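Long-range contact in NADP-dependent glyceraldehyde-3-phosphate dehydrogenase (Bacillus halodurans, PDB 3PRL), which probably catalyses the NADP-dependent, non-phosphorylating oxidation of glyceraldehyde 3-phosphate, as a member of the aldehyde dehydrogenase family: residues Glu109-Ala121 with Tyr164-Val178. Numbering follows the deposited sequence.
Sequences EVSRTADIIRHTA and YPVNLAAAKIAPALV
Glu-109 meets the backbone of Val-166 and Asn-167 where helix 167-178 begins, in the coenzyme-binding domain of the aldehyde dehydrogenase fold. With CG anti to its own N (chi1 173°) and an extended chain, the glutamate carries its carboxylate to this helix start. OE2 takes two hydrogen bonds there. Val-166 N donates at 2.9 Å to Glu-109 OE2, from above the carboxylate plane. Asn-167 N donates to Glu-109 OE2 at 2.9 Å, meeting its anti lone pair. The Glu-109 and Pro-165 side chains cross at about a right angle, with Pro-165 CD close to both carboxylate oxygens. OE1 forms a salt bridge with Lys-101. With an alanine here, the two amides would probably lose their acceptor and Lys-101 this charge partner.

Asn-167 is a knob set among Glu-109, Arg-112, Thr-113 and Ile-116. Its amide stands almost perpendicular to the Arg-112 guanidinium, which pairs with Asp-449. The Ile-116 CD1 methyl lies 3.6 Å from Asn-167 ND2. Thr-113 OG1 bonds back to Glu-109 O at 2.8 Å. That carbonyl also accepts from Thr-113 N, on the opposite face of its plane. Chi1 of -74° sets Thr-113 OG1 beside its backbone N and CG2 anti to it; CG2 packs 3.6 Å from Ala-170 CB.

Further along, the two helices run nearly parallel, 9.2 Å apart at the axes with a crossing angle of -21°, and Ile-117 packs on Ala-170 and Ala-174. Thr-120 CG2 sits 3.6 Å from Pro-175 N. Helices 70-86 and 466-472 add side chains around this end. Pro-165 lies about 6 Å, between side chains, from the NADP(+)-binding Ser-160 and Phe-162; this chain holds no cofactor. The contact packs helix 103-124 against the helix that follows strand 144-159 in the Rossmann-like coenzyme domain of aldehyde dehydrogenases.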
# COMPACT_ATOMS: atom_id res chain seq x y z
N GLU D 109 27.73 10.95 13.14
CA GLU D 109 27.06 11.52 11.98
C GLU D 109 27.38 10.75 10.71
O GLU D 109 26.47 10.48 9.92
CB GLU D 109 27.44 12.99 11.78
CG GLU D 109 26.89 13.57 10.48
CD GLU D 109 26.99 15.07 10.37
OE1 GLU D 109 27.58 15.72 11.27
OE2 GLU D 109 26.49 15.59 9.36
N VAL D 110 28.65 10.39 10.52
CA VAL D 110 29.06 9.57 9.38
C VAL D 110 28.45 8.15 9.45
O VAL D 110 27.99 7.63 8.44
CB VAL D 110 30.62 9.47 9.24
CG1 VAL D 110 31.00 8.89 7.88
CG2 VAL D 110 31.29 10.84 9.44
N SER D 111 28.45 7.53 10.64
CA SER D 111 27.87 6.18 10.82
C SER D 111 26.41 6.18 10.43
O SER D 111 25.96 5.34 9.64
CB SER D 111 27.95 5.69 12.27
OG SER D 111 29.28 5.65 12.73
N ARG D 112 25.67 7.14 10.98
CA ARG D 112 24.24 7.22 10.75
C ARG D 112 23.97 7.51 9.27
O ARG D 112 23.00 7.00 8.73
CB ARG D 112 23.58 8.28 11.66
CG ARG D 112 22.05 8.34 11.56
CD ARG D 112 21.41 9.17 12.69
NE ARG D 112 20.17 9.82 12.26
CZ ARG D 112 19.48 10.71 12.97
NH1 ARG D 112 19.88 11.07 14.19
NH2 ARG D 112 18.37 11.25 12.47
N THR D 113 24.84 8.31 8.65
CA THR D 113 24.70 8.67 7.24
C THR D 113 24.67 7.43 6.34
O THR D 113 23.77 7.30 5.50
CB THR D 113 25.81 9.70 6.78
OG1 THR D 113 25.52 11.00 7.31
CG2 THR D 113 25.89 9.80 5.27
N ALA D 114 25.64 6.53 6.53
CA ALA D 114 25.70 5.27 5.77
C ALA D 114 24.49 4.40 6.03
O ALA D 114 24.00 3.70 5.15
CB ALA D 114 27.00 4.49 6.07
N ASP D 115 23.99 4.47 7.26
CA ASP D 115 22.76 3.80 7.62
C ASP D 115 21.55 4.35 6.86
O ASP D 115 20.69 3.57 6.43
CB ASP D 115 22.52 3.88 9.12
CG ASP D 115 23.49 3.02 9.92
OD1 ASP D 115 24.16 2.13 9.34
OD2 ASP D 115 23.55 3.22 11.14
N ILE D 116 21.50 5.68 6.70
CA ILE D 116 20.43 6.31 5.91
C ILE D 116 20.54 5.98 4.42
O ILE D 116 19.51 5.77 3.75
CB ILE D 116 20.37 7.86 6.10
CG1 ILE D 116 19.77 8.22 7.45
CG2 ILE D 116 19.51 8.51 5.04
CD1 ILE D 116 20.33 9.54 8.04
N ILE D 117 21.76 5.95 3.90
CA ILE D 117 22.00 5.66 2.50
C ILE D 117 21.62 4.20 2.16
O ILE D 117 21.05 3.95 1.10
CB ILE D 117 23.47 5.98 2.11
CG1 ILE D 117 23.71 7.50 2.18
CG2 ILE D 117 23.84 5.41 0.73
CD1 ILE D 117 25.15 7.86 2.26
N ARG D 118 21.93 3.26 3.05
CA ARG D 118 21.59 1.85 2.78
C ARG D 118 20.09 1.62 2.80
O ARG D 118 19.54 0.97 1.93
CB ARG D 118 22.32 0.91 3.74
CG ARG D 118 23.82 0.91 3.54
CD ARG D 118 24.42 -0.37 4.01
NE ARG D 118 25.70 -0.13 4.66
CZ ARG D 118 25.83 0.11 5.96
NH1 ARG D 118 24.76 0.15 6.75
NH2 ARG D 118 27.05 0.31 6.46
N HIS D 119 19.42 2.19 3.80
CA HIS D 119 17.98 2.05 4.00
C HIS D 119 17.16 2.71 2.90
O HIS D 119 16.08 2.24 2.57
CB HIS D 119 17.59 2.60 5.36
CG HIS D 119 16.29 2.07 5.86
ND1 HIS D 119 16.20 0.97 6.69
CD2 HIS D 119 15.02 2.48 5.64
CE1 HIS D 119 14.93 0.73 6.96
NE2 HIS D 119 14.19 1.63 6.33
N THR D 120 17.68 3.83 2.39
CA THR D 120 17.17 4.56 1.23
C THR D 120 17.29 3.72 -0.04
O THR D 120 16.35 3.65 -0.84
CB THR D 120 17.97 5.92 1.01
OG1 THR D 120 17.71 6.83 2.08
CG2 THR D 120 17.59 6.60 -0.27
N ALA D 121 18.48 3.15 -0.25
CA ALA D 121 18.70 2.20 -1.36
C ALA D 121 17.66 1.06 -1.37
O ALA D 121 17.00 0.85 -2.40
CB ALA D 121 20.09 1.63 -1.33
N TYR D 164 24.48 19.60 9.96
CA TYR D 164 24.78 18.20 9.70
C TYR D 164 25.26 18.16 8.25
O TYR D 164 24.47 17.99 7.34
CB TYR D 164 23.51 17.35 9.86
CG TYR D 164 22.93 17.28 11.26
CD1 TYR D 164 23.17 16.19 12.08
CD2 TYR D 164 22.11 18.31 11.76
CE1 TYR D 164 22.64 16.12 13.38
CE2 TYR D 164 21.56 18.25 13.05
CZ TYR D 164 21.84 17.15 13.85
OH TYR D 164 21.31 17.07 15.13
N PRO D 165 26.56 18.35 8.04
CA PRO D 165 27.07 18.55 6.69
C PRO D 165 27.39 17.25 5.91
O PRO D 165 27.80 17.31 4.75
CB PRO D 165 28.33 19.37 6.94
CG PRO D 165 28.82 18.87 8.26
CD PRO D 165 27.62 18.48 9.06
N VAL D 166 27.22 16.10 6.55
CA VAL D 166 27.31 14.83 5.86
C VAL D 166 25.90 14.24 5.88
O VAL D 166 25.30 13.98 4.84
CB VAL D 166 28.43 13.91 6.50
CG1 VAL D 166 28.44 12.53 5.91
CG2 VAL D 166 29.79 14.54 6.28
N ASN D 167 25.33 14.13 7.08
CA ASN D 167 23.98 13.59 7.28
C ASN D 167 22.86 14.25 6.46
O ASN D 167 22.12 13.57 5.75
CB ASN D 167 23.64 13.62 8.77
CG ASN D 167 22.47 12.73 9.12
OD1 ASN D 167 21.32 13.06 8.83
ND2 ASN D 167 22.76 11.59 9.74
N LEU D 168 22.74 15.58 6.55
CA LEU D 168 21.67 16.31 5.89
C LEU D 168 21.98 16.57 4.42
O LEU D 168 21.09 16.94 3.64
CB LEU D 168 21.35 17.62 6.64
CG LEU D 168 20.86 17.50 8.09
CD1 LEU D 168 20.47 18.86 8.61
CD2 LEU D 168 19.70 16.53 8.21
N ALA D 169 23.23 16.34 4.03
CA ALA D 169 23.61 16.31 2.61
C ALA D 169 23.23 14.98 1.91
O ALA D 169 22.46 14.98 0.93
CB ALA D 169 25.09 16.61 2.47
N ALA D 170 23.74 13.86 2.41
CA ALA D 170 23.36 12.51 1.92
C ALA D 170 21.86 12.17 2.00
O ALA D 170 21.34 11.41 1.18
CB ALA D 170 24.14 11.47 2.65
N ALA D 171 21.17 12.70 3.00
CA ALA D 171 19.73 12.52 3.13
C ALA D 171 18.97 13.07 1.91
O ALA D 171 17.82 12.72 1.70
CB ALA D 171 19.24 13.20 4.39
N LYS D 172 19.62 13.93 1.14
CA LYS D 172 19.04 14.54 -0.08
C LYS D 172 19.59 13.91 -1.33
O LYS D 172 18.83 13.62 -2.27
CB LYS D 172 19.33 16.04 -0.12
CG LYS D 172 18.67 16.83 0.99
CD LYS D 172 19.21 18.26 1.05
CE LYS D 172 18.53 19.07 2.14
NZ LYS D 172 18.61 18.35 3.44
N ILE D 173 20.90 13.70 -1.36
CA ILE D 173 21.56 13.11 -2.51
C ILE D 173 21.14 11.65 -2.74
O ILE D 173 20.80 11.30 -3.87
CB ILE D 173 23.11 13.23 -2.45
CG1 ILE D 173 23.53 14.68 -2.21
CG2 ILE D 173 23.75 12.72 -3.76
CD1 ILE D 173 25.01 14.82 -1.80
N ALA D 174 21.11 10.81 -1.70
CA ALA D 174 20.79 9.38 -1.87
C ALA D 174 19.43 9.11 -2.50
O ALA D 174 19.36 8.37 -3.47
CB ALA D 174 20.94 8.58 -0.56
N PRO D 175 18.33 9.69 -1.92
CA PRO D 175 17.04 9.36 -2.54
C PRO D 175 16.94 9.87 -3.96
O PRO D 175 16.29 9.25 -4.80
CB PRO D 175 16.00 10.08 -1.66
CG PRO D 175 16.80 10.96 -0.66
CD PRO D 175 18.18 10.36 -0.61
N ALA D 176 17.58 11.01 -4.22
CA ALA D 176 17.61 11.61 -5.55
C ALA D 176 18.25 10.73 -6.62
O ALA D 176 17.65 10.50 -7.68
CB ALA D 176 18.28 13.01 -5.50
N LEU D 177 19.43 10.20 -6.34
CA LEU D 177 20.16 9.42 -7.35
C LEU D 177 19.55 8.04 -7.53
O LEU D 177 19.48 7.54 -8.66
CB LEU D 177 21.62 9.22 -6.96
CG LEU D 177 22.50 10.42 -6.57
CD1 LEU D 177 23.85 9.89 -6.11
CD2 LEU D 177 22.66 11.43 -7.68
N VAL D 178 19.12 7.43 -6.44
CA VAL D 178 18.60 6.07 -6.53
C VAL D 178 17.27 6.00 -7.28
O VAL D 178 16.91 4.94 -7.82
CB VAL D 178 18.51 5.35 -5.17
CG1 VAL D 178 17.30 5.83 -4.38
CG2 VAL D 178 18.46 3.86 -5.40